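Local atomic coordinates of carbonic anhydrase (Porphyridium purpureum, PDB entry 1DDZ), a protein that probably catalyses the reversible, zinc-dependent hydration of carbon dioxide to hydrogencarbonate and a proton, as a beta-class carbonic anhydrase with two zinc sites per chain. Residues Val94-Ser108 and Val348-Ser362. Sequence-based numbering, arbitrary orientation.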
ATOM      1  N   VAL A  94      16.902  10.457  -2.172  1.00 14.86           N
ATOM      2  CA  VAL A  94      16.594   9.746  -0.935  1.00 14.22           C
ATOM      3  C   VAL A  94      15.152   9.370  -0.636  1.00 16.01           C
ATOM      4  O   VAL A  94      14.233  10.166  -0.821  1.00 15.66           O
ATOM      5  CB  VAL A  94      17.105  10.557   0.289  1.00 12.40           C
ATOM      6  CG1 VAL A  94      16.874   9.802   1.561  1.00 13.74           C
ATOM      7  CG2 VAL A  94      18.581  10.894   0.149  1.00 14.20           C
ATOM      8  N   HIS A  95      14.973   8.140  -0.164  1.00 14.57           N
ATOM      9  CA  HIS A  95      13.665   7.646   0.258  1.00 13.31           C
ATOM     10  C   HIS A  95      13.924   7.182   1.691  1.00 14.44           C
ATOM     11  O   HIS A  95      14.966   6.578   1.972  1.00 12.31           O
ATOM     12  CB  HIS A  95      13.203   6.468  -0.604  1.00 11.77           C
ATOM     13  CG  HIS A  95      11.881   5.887  -0.196  1.00 12.78           C
ATOM     14  ND1 HIS A  95      10.788   6.665   0.131  1.00 14.96           N
ATOM     15  CD2 HIS A  95      11.457   4.600  -0.114  1.00 13.91           C
ATOM     16  CE1 HIS A  95       9.752   5.885   0.386  1.00 11.45           C
ATOM     17  NE2 HIS A  95      10.132   4.628   0.243  1.00  8.87           N
ATOM     18  N   ARG A  96      13.049   7.565   2.613  1.00 12.87           N
ATOM     19  CA  ARG A  96      13.192   7.154   4.005  1.00 12.01           C
ATOM     20  C   ARG A  96      11.869   6.713   4.565  1.00 10.53           C
ATOM     21  O   ARG A  96      10.838   7.365   4.349  1.00  8.16           O
ATOM     22  CB  ARG A  96      13.744   8.270   4.878  1.00  9.50           C
ATOM     23  CG  ARG A  96      15.140   8.625   4.545  1.00  8.53           C
ATOM     24  CD  ARG A  96      15.719   9.497   5.591  1.00  9.30           C
ATOM     25  NE  ARG A  96      17.077   9.877   5.227  1.00 17.61           N
ATOM     26  CZ  ARG A  96      18.146   9.089   5.316  1.00 17.93           C
ATOM     27  NH1 ARG A  96      18.035   7.854   5.779  1.00 21.82           N
ATOM     28  NH2 ARG A  96      19.319   9.527   4.880  1.00 14.47           N
ATOM     29  N   ASN A  97      11.903   5.587   5.265  1.00 10.50           N
ATOM     30  CA  ASN A  97      10.714   5.034   5.887  1.00  9.55           C
ATOM     31  C   ASN A  97      11.158   4.279   7.129  1.00  7.97           C
ATOM     32  O   ASN A  97      12.346   4.299   7.468  1.00  7.00           O
ATOM     33  CB  ASN A  97       9.950   4.136   4.904  1.00  8.88           C
ATOM     34  CG  ASN A  97      10.713   2.876   4.542  1.00  7.66           C
ATOM     35  OD1 ASN A  97      11.620   2.459   5.269  1.00 11.58           O
ATOM     36  ND2 ASN A  97      10.363   2.274   3.420  1.00  7.00           N
ATOM     37  N   ILE A  98      10.210   3.677   7.838  1.00 11.11           N
ATOM     38  CA  ILE A  98      10.525   2.925   9.048  1.00 10.26           C
ATOM     39  C   ILE A  98      11.288   1.648   8.701  1.00  8.25           C
ATOM     40  O   ILE A  98      10.781   0.778   7.977  1.00 11.30           O
ATOM     41  CB  ILE A  98       9.234   2.557   9.851  1.00 12.31           C
ATOM     42  CG1 ILE A  98       8.565   3.822  10.407  1.00  7.00           C
ATOM     43  CG2 ILE A  98       9.574   1.576  11.000  1.00  8.74           C
ATOM     44  CD1 ILE A  98       9.418   4.575  11.412  1.00  7.00           C
ATOM     45  N   ALA A  99      12.513   1.552   9.209  1.00  9.75           N
ATOM     46  CA  ALA A  99      13.380   0.392   9.009  1.00  8.19           C
ATOM     47  C   ALA A  99      13.804   0.109   7.582  1.00  9.80           C
ATOM     48  O   ALA A  99      13.974  -1.051   7.209  1.00 10.05           O
ATOM     49  CB  ALA A  99      12.751  -0.859   9.627  1.00  8.06           C
ATOM     50  N   ASN A 100      13.962   1.162   6.773  1.00 13.79           N
ATOM     51  CA  ASN A 100      14.423   1.032   5.379  1.00 10.97           C
ATOM     52  C   ASN A 100      13.842  -0.155   4.596  1.00  9.37           C
ATOM     53  O   ASN A 100      14.558  -0.897   3.927  1.00  7.00           O
ATOM     54  CB  ASN A 100      15.978   1.041   5.304  1.00  7.57           C
ATOM     55  CG  ASN A 100      16.647   0.102   6.333  1.00  9.66           C
ATOM     56  OD1 ASN A 100      16.930   0.500   7.459  1.00  7.80           O
ATOM     57  ND2 ASN A 100      16.900  -1.127   5.939  1.00  7.00           N
ATOM     58  N   GLN A 101      12.523  -0.267   4.625  1.00  7.15           N
ATOM     59  CA  GLN A 101      11.829  -1.344   3.964  1.00  8.98           C
ATOM     60  C   GLN A 101      11.637  -1.146   2.483  1.00 13.72           C
ATOM     61  O   GLN A 101      11.421  -0.030   2.008  1.00 14.38           O
ATOM     62  CB  GLN A 101      10.459  -1.552   4.610  1.00  7.00           C
ATOM     63  CG  GLN A 101      10.513  -2.032   6.033  1.00 11.45           C
ATOM     64  CD  GLN A 101      11.155  -3.405   6.154  1.00 11.77           C
ATOM     65  OE1 GLN A 101      12.283  -3.542   6.640  1.00 17.84           O
ATOM     66  NE2 GLN A 101      10.469  -4.420   5.664  1.00 14.43           N
ATOM     67  N   CYS A 102      11.668  -2.265   1.775  1.00  7.87           N
ATOM     68  CA  CYS A 102      11.457  -2.299   0.361  1.00  8.73           C
ATOM     69  C   CYS A 102      10.405  -3.379   0.137  1.00  9.06           C
ATOM     70  O   CYS A 102      10.665  -4.406  -0.489  1.00 10.10           O
ATOM     71  CB  CYS A 102      12.750  -2.595  -0.390  1.00  8.42           C
ATOM     72  SG  CYS A 102      13.943  -1.257  -0.279  1.00  8.23           S
ATOM     73  N   ILE A 103       9.204  -3.115   0.642  1.00 10.49           N
ATOM     74  CA  ILE A 103       8.073  -4.021   0.538  1.00  8.38           C
ATOM     75  C   ILE A 103       7.632  -4.146  -0.920  1.00 12.68           C
ATOM     76  O   ILE A 103       7.436  -3.142  -1.600  1.00 16.69           O
ATOM     77  CB  ILE A 103       6.929  -3.515   1.447  1.00  7.22           C
ATOM     78  CG1 ILE A 103       7.398  -3.554   2.894  1.00  7.87           C
ATOM     79  CG2 ILE A 103       5.639  -4.327   1.228  1.00  7.00           C
ATOM     80  CD1 ILE A 103       6.628  -2.672   3.814  1.00 13.35           C
ATOM     81  N   HIS A 104       7.454  -5.376  -1.388  1.00 10.41           N
ATOM     82  CA  HIS A 104       7.070  -5.649  -2.767  1.00 11.93           C
ATOM     83  C   HIS A 104       5.969  -4.768  -3.323  1.00 12.55           C
ATOM     84  O   HIS A 104       6.107  -4.216  -4.397  1.00 16.17           O
ATOM     85  CB  HIS A 104       6.622  -7.113  -2.944  1.00 14.70           C
ATOM     86  CG  HIS A 104       7.672  -8.123  -2.604  1.00 18.27           C
ATOM     87  ND1 HIS A 104       7.489  -9.094  -1.636  1.00 18.22           N
ATOM     88  CD2 HIS A 104       8.890  -8.361  -3.141  1.00 14.92           C
ATOM     89  CE1 HIS A 104       8.544  -9.890  -1.612  1.00 12.71           C
ATOM     90  NE2 HIS A 104       9.405  -9.466  -2.515  1.00 19.14           N
ATOM     91  N   SER A 105       4.868  -4.648  -2.591  1.00 13.58           N
ATOM     92  CA  SER A 105       3.723  -3.892  -3.054  1.00  8.11           C
ATOM     93  C   SER A 105       3.545  -2.507  -2.455  1.00  7.17           C
ATOM     94  O   SER A 105       2.499  -1.911  -2.615  1.00 13.45           O
ATOM     95  CB  SER A 105       2.452  -4.742  -2.905  1.00  7.68           C
ATOM     96  OG  SER A 105       2.437  -5.392  -1.648  1.00 11.66           O
ATOM     97  N   ASP A 106       4.601  -1.958  -1.867  1.00  9.70           N
ATOM     98  CA  ASP A 106       4.544  -0.610  -1.286  1.00 12.35           C
ATOM     99  C   ASP A 106       4.727   0.382  -2.425  1.00 11.90           C
ATOM    100  O   ASP A 106       5.819   0.495  -2.980  1.00 12.80           O
ATOM    101  CB  ASP A 106       5.650  -0.416  -0.225  1.00  8.33           C
ATOM    102  CG  ASP A 106       5.646   0.976   0.396  1.00  7.00           C
ATOM    103  OD1 ASP A 106       4.606   1.621   0.430  1.00 11.40           O
ATOM    104  OD2 ASP A 106       6.692   1.447   0.856  1.00  9.10           O
ATOM    105  N   ILE A 107       3.669   1.112  -2.760  1.00 11.34           N
ATOM    106  CA  ILE A 107       3.707   2.087  -3.841  1.00 11.77           C
ATOM    107  C   ILE A 107       4.566   3.296  -3.502  1.00 11.31           C
ATOM    108  O   ILE A 107       5.072   3.932  -4.405  1.00 14.88           O
ATOM    109  CB  ILE A 107       2.291   2.553  -4.263  1.00 11.72           C
ATOM    110  CG1 ILE A 107       2.354   3.377  -5.550  1.00  7.00           C
ATOM    111  CG2 ILE A 107       1.656   3.346  -3.137  1.00  7.00           C
ATOM    112  CD1 ILE A 107       2.162   2.597  -6.775  1.00  7.00           C
ATOM    113  N   SER A 108       4.736   3.635  -2.227  1.00 11.19           N
ATOM    114  CA  SER A 108       5.584   4.783  -1.900  1.00  9.30           C
ATOM    115  C   SER A 108       7.025   4.436  -2.267  1.00 12.38           C
ATOM    116  O   SER A 108       7.787   5.285  -2.746  1.00 14.06           O
ATOM    117  CB  SER A 108       5.486   5.162  -0.423  1.00  7.20           C
ATOM    118  OG  SER A 108       6.506   6.092  -0.077  1.00  8.43           O
ATOM    119  N   VAL A 348      12.937  11.778   9.707  1.00 13.16           N
ATOM    120  CA  VAL A 348      12.599  12.124   8.329  1.00  7.00           C
ATOM    121  C   VAL A 348      11.911  11.092   7.450  1.00 11.87           C
ATOM    122  O   VAL A 348      12.294   9.923   7.416  1.00 14.27           O
ATOM    123  CB  VAL A 348      13.876  12.579   7.561  1.00 10.46           C
ATOM    124  CG1 VAL A 348      13.531  13.019   6.146  1.00  7.51           C
ATOM    125  CG2 VAL A 348      14.567  13.705   8.278  1.00  7.61           C
ATOM    126  N   HIS A 349      10.923  11.555   6.683  1.00  9.11           N
ATOM    127  CA  HIS A 349      10.206  10.706   5.741  1.00  8.83           C
ATOM    128  C   HIS A 349      10.331  11.415   4.387  1.00  9.50           C
ATOM    129  O   HIS A 349      10.133  12.615   4.303  1.00 11.98           O
ATOM    130  CB  HIS A 349       8.729  10.567   6.136  1.00  7.00           C
ATOM    131  CG  HIS A 349       7.918   9.737   5.183  1.00  7.00           C
ATOM    132  ND1 HIS A 349       8.374   8.545   4.653  1.00  7.01           N
ATOM    133  CD2 HIS A 349       6.685   9.930   4.658  1.00  7.00           C
ATOM    134  CE1 HIS A 349       7.459   8.050   3.840  1.00  7.00           C
ATOM    135  NE2 HIS A 349       6.424   8.871   3.824  1.00  7.00           N
ATOM    136  N   ARG A 350      10.737  10.697   3.352  1.00 10.80           N
ATOM    137  CA  ARG A 350      10.862  11.287   2.033  1.00  7.00           C
ATOM    138  C   ARG A 350      10.280  10.405   0.992  1.00  9.76           C
ATOM    139  O   ARG A 350      10.544   9.199   0.969  1.00 10.35           O
ATOM    140  CB  ARG A 350      12.309  11.523   1.657  1.00  7.00           C
ATOM    141  CG  ARG A 350      12.937  12.626   2.404  1.00  7.00           C
ATOM    142  CD  ARG A 350      14.288  12.943   1.848  1.00 10.94           C
ATOM    143  NE  ARG A 350      14.896  14.010   2.628  1.00 22.26           N
ATOM    144  CZ  ARG A 350      14.518  15.285   2.572  1.00 21.95           C
ATOM    145  NH1 ARG A 350      13.537  15.659   1.757  1.00 24.18           N
ATOM    146  NH2 ARG A 350      15.105  16.178   3.354  1.00 18.09           N
ATOM    147  N   ASN A 351       9.494  11.011   0.111  1.00 10.76           N
ATOM    148  CA  ASN A 351       8.883  10.304  -0.994  1.00  9.76           C
ATOM    149  C   ASN A 351       8.791  11.296  -2.169  1.00 10.00           C
ATOM    150  O   ASN A 351       9.248  12.428  -2.065  1.00 10.67           O
ATOM    151  CB  ASN A 351       7.511   9.709  -0.608  1.00  7.59           C
ATOM    152  CG  ASN A 351       6.485  10.768  -0.245  1.00 10.46           C
ATOM    153  OD1 ASN A 351       6.556  11.907  -0.705  1.00 16.73           O
ATOM    154  ND2 ASN A 351       5.535  10.404   0.580  1.00  9.93           N
ATOM    155  N   ILE A 352       8.264  10.847  -3.294  1.00  7.49           N
ATOM    156  CA  ILE A 352       8.144  11.687  -4.465  1.00 12.60           C
ATOM    157  C   ILE A 352       7.077  12.724  -4.272  1.00 15.00           C
ATOM    158  O   ILE A 352       5.887  12.382  -4.156  1.00 15.02           O
ATOM    159  CB  ILE A 352       7.780  10.869  -5.733  1.00 10.46           C
ATOM    160  CG1 ILE A 352       8.936   9.963  -6.108  1.00 10.75           C
ATOM    161  CG2 ILE A 352       7.547  11.810  -6.927  1.00 17.37           C
ATOM    162  CD1 ILE A 352      10.234  10.710  -6.274  1.00 20.58           C
ATOM    163  N   ALA A 353       7.505  13.987  -4.287  1.00 15.96           N
ATOM    164  CA  ALA A 353       6.616  15.136  -4.162  1.00  9.61           C
ATOM    165  C   ALA A 353       6.003  15.313  -2.777  1.00 10.63           C
ATOM    166  O   ALA A 353       4.875  15.770  -2.646  1.00 11.52           O
ATOM    167  CB  ALA A 353       5.530  15.058  -5.217  1.00 11.08           C
ATOM    168  N   ASN A 354       6.748  14.909  -1.752  1.00  9.66           N
ATOM    169  CA  ASN A 354       6.332  15.029  -0.353  1.00  9.52           C
ATOM    170  C   ASN A 354       4.853  14.818  -0.079  1.00 10.96           C
ATOM    171  O   ASN A 354       4.215  15.638   0.607  1.00 12.90           O
ATOM    172  CB  ASN A 354       6.816  16.361   0.251  1.00 10.42           C
ATOM    173  CG  ASN A 354       6.607  17.550  -0.681  1.00 13.47           C
ATOM    174  OD1 ASN A 354       7.456  17.834  -1.516  1.00 15.36           O
ATOM    175  ND2 ASN A 354       5.480  18.237  -0.541  1.00  7.00           N
ATOM    176  N   GLN A 355       4.336  13.689  -0.581  1.00 10.05           N
ATOM    177  CA  GLN A 355       2.929  13.308  -0.446  1.00 12.08           C
ATOM    178  C   GLN A 355       2.580  12.746   0.930  1.00 15.06           C
ATOM    179  O   GLN A 355       3.407  12.068   1.575  1.00 12.59           O
ATOM    180  CB  GLN A 355       2.555  12.256  -1.481  1.00 13.60           C
ATOM    181  CG  GLN A 355       2.629  12.680  -2.926  1.00 14.66           C
ATOM    182  CD  GLN A 355       1.564  13.665  -3.281  1.00 20.45           C
ATOM    183  OE1 GLN A 355       1.651  14.845  -2.935  1.00 21.79           O
ATOM    184  NE2 GLN A 355       0.576  13.210  -4.012  1.00 19.70           N
ATOM    185  N   CYS A 356       1.369  13.071   1.379  1.00 13.32           N
ATOM    186  CA  CYS A 356       0.829  12.597   2.657  1.00 11.53           C
ATOM    187  C   CYS A 356      -0.545  12.041   2.342  1.00  8.92           C
ATOM    188  O   CYS A 356      -1.549  12.559   2.828  1.00 12.60           O
ATOM    189  CB  CYS A 356       0.691  13.746   3.664  1.00  8.05           C
ATOM    190  SG  CYS A 356       2.231  14.436   4.179  1.00  8.84           S
ATOM    191  N   ILE A 357      -0.582  11.015   1.498  1.00  7.00           N
ATOM    192  CA  ILE A 357      -1.809  10.378   1.080  1.00  7.00           C
ATOM    193  C   ILE A 357      -2.540   9.807   2.299  1.00 11.74           C
ATOM    194  O   ILE A 357      -1.906   9.253   3.201  1.00 11.20           O
ATOM    195  CB  ILE A 357      -1.481   9.330   0.022  1.00  7.00           C
ATOM    196  CG1 ILE A 357      -0.876  10.039  -1.198  1.00  7.00           C
ATOM    197  CG2 ILE A 357      -2.694   8.511  -0.328  1.00  7.00           C
ATOM    198  CD1 ILE A 357      -0.111   9.137  -2.150  1.00  7.16           C
ATOM    199  N   HIS A 358      -3.861  10.014   2.355  1.00 10.93           N
ATOM    200  CA  HIS A 358      -4.699   9.572   3.480  1.00 11.69           C
ATOM    201  C   HIS A 358      -4.453   8.144   3.923  1.00 10.78           C
ATOM    202  O   HIS A 358      -4.312   7.872   5.113  1.00  8.37           O
ATOM    203  CB  HIS A 358      -6.195   9.672   3.142  1.00 12.48           C
ATOM    204  CG  HIS A 358      -6.687  11.067   2.941  1.00  8.84           C
ATOM    205  ND1 HIS A 358      -6.552  12.037   3.902  1.00 10.66           N
ATOM    206  CD2 HIS A 358      -7.347  11.643   1.911  1.00  7.00           C
ATOM    207  CE1 HIS A 358      -7.114  13.155   3.483  1.00 11.80           C
ATOM    208  NE2 HIS A 358      -7.603  12.940   2.276  1.00 11.11           N
ATOM    209  N   SER A 359      -4.436   7.236   2.949  1.00  9.55           N
ATOM    210  CA  SER A 359      -4.261   5.825   3.205  1.00 11.85           C
ATOM    211  C   SER A 359      -2.876   5.243   2.937  1.00 10.56           C
ATOM    212  O   SER A 359      -2.739   4.046   2.860  1.00 11.32           O
ATOM    213  CB  SER A 359      -5.280   5.076   2.391  1.00  9.77           C
ATOM    214  OG  SER A 359      -5.356   5.661   1.114  1.00 11.85           O
ATOM    215  N   ASP A 360      -1.847   6.082   2.875  1.00 15.67           N
ATOM    216  CA  ASP A 360      -0.493   5.609   2.609  1.00 14.30           C
ATOM    217  C   ASP A 360       0.185   5.030   3.855  1.00 12.56           C
ATOM    218  O   ASP A 360       0.559   5.788   4.732  1.00 16.54           O
ATOM    219  CB  ASP A 360       0.342   6.753   2.065  1.00 11.15           C
ATOM    220  CG  ASP A 360       1.709   6.300   1.625  1.00 13.47           C
ATOM    221  OD1 ASP A 360       1.778   5.368   0.818  1.00 19.18           O
ATOM    222  OD2 ASP A 360       2.711   6.881   2.064  1.00 17.99           O
ATOM    223  N   MET A 361       0.393   3.711   3.912  1.00 11.72           N
ATOM    224  CA  MET A 361       1.000   3.047   5.071  1.00  8.74           C
ATOM    225  C   MET A 361       2.422   3.480   5.364  1.00  7.00           C
ATOM    226  O   MET A 361       2.794   3.590   6.539  1.00 10.34           O
ATOM    227  CB  MET A 361       0.927   1.518   4.954  1.00  7.45           C
ATOM    228  CG  MET A 361      -0.468   0.947   5.157  1.00  8.10           C
ATOM    229  SD  MET A 361      -1.058   1.153   6.856  1.00 16.03           S
ATOM    230  CE  MET A 361      -0.004  -0.057   7.719  1.00  7.00           C
ATOM    231  N   SER A 362       3.226   3.727   4.339  1.00  7.00           N
ATOM    232  CA  SER A 362       4.592   4.195   4.592  1.00  7.00           C
ATOM    233  C   SER A 362       4.541   5.528   5.355  1.00  7.00           C
ATOM    234  O   SER A 362       5.280   5.748   6.309  1.00  7.00           O
ATOM    235  CB  SER A 362       5.379   4.351   3.285  1.00  7.17           C
ATOM    236  OG  SER A 362       6.668   4.878   3.550  1.00 10.35           O
TER
HETATM  237  O   HOH W   1       8.323   3.362   1.725  1.00 13.41           O
HETATM  238  O   HOH W   2       7.244   3.575   7.237  1.00  7.63           O
HETATM  239  O   HOH W   3       3.085   3.313   1.502  1.00 30.72           O
HETATM  240  O   HOH W   4       7.089   8.068  -3.449  1.00  7.00           O
HETATM  241  O   HOH W   5       5.201   7.863   1.813  1.00 12.21           O
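Arg96 and Arg350 face each other where the edge strands of two beta-carbonic anhydrase folds, carried on a single chain, meet about a pseudo-twofold axis. Each strand is outermost in its own mixed five-stranded sheet. The two meet as a single antiparallel hydrogen-bonded pair, and its backbone bonds are weak: Arg96 N to Arg350 O is 3.4 Å and Arg350 N to Arg96 O 3.5 Å. The strands run at 128° to one another, so they splay apart beyond this pair.

Two histidines strengthen it, since an imidazole can donate from ND1 to the opposing carbonyl while NE2 meets a water. His95 ND1 donates to Arg350 O at 2.7 Å, the acceptor lying near the plane of the ring and at its edge; His349 ND1 reaches Arg96 O in the same way. With CG of His95 anti to the backbone N (chi1 178°), the ring swings back to the opposing strand although the side chain sets out, on the whole, away from it. Replacing His95 by an alanine removes the ring, and Arg350 O would probably lose its short bond and keep the weak one from Arg96 N, while water 1 loses a partner.

Nonpolar contact comes from the arginine stems: Arg350 CD lies 4.0 Å from Val94 CB, and Arg96 packs on Val348 likewise. The long aliphatic chain suits this place because the guanidinium can continue toward the zinc site, where Arg96 NH1 bonds to the backbone O of the zinc ligand Cys74.

Beyond the strands, the helix starts abut through Ser108 CB and Ser362 CB, 3.8 Å apart, serine being small enough for this close approach. Waters held among buried side chains join the polar groups here. Water 1 links His95 NE2, Asn97 ND2, Asp106 OD2 and Ser362 OG; water 5 mirrors it with His349 NE2, Asn351 ND2, Asp360 OD2 and Ser108 OG. Asp360 OD2 also caps Phe363 N. Water 3 bridges the two N-cap aspartates, donating to Asp106 OD1 and Asp360 OD1, while Ser362 N donates to its oxygen at 2.9 Å.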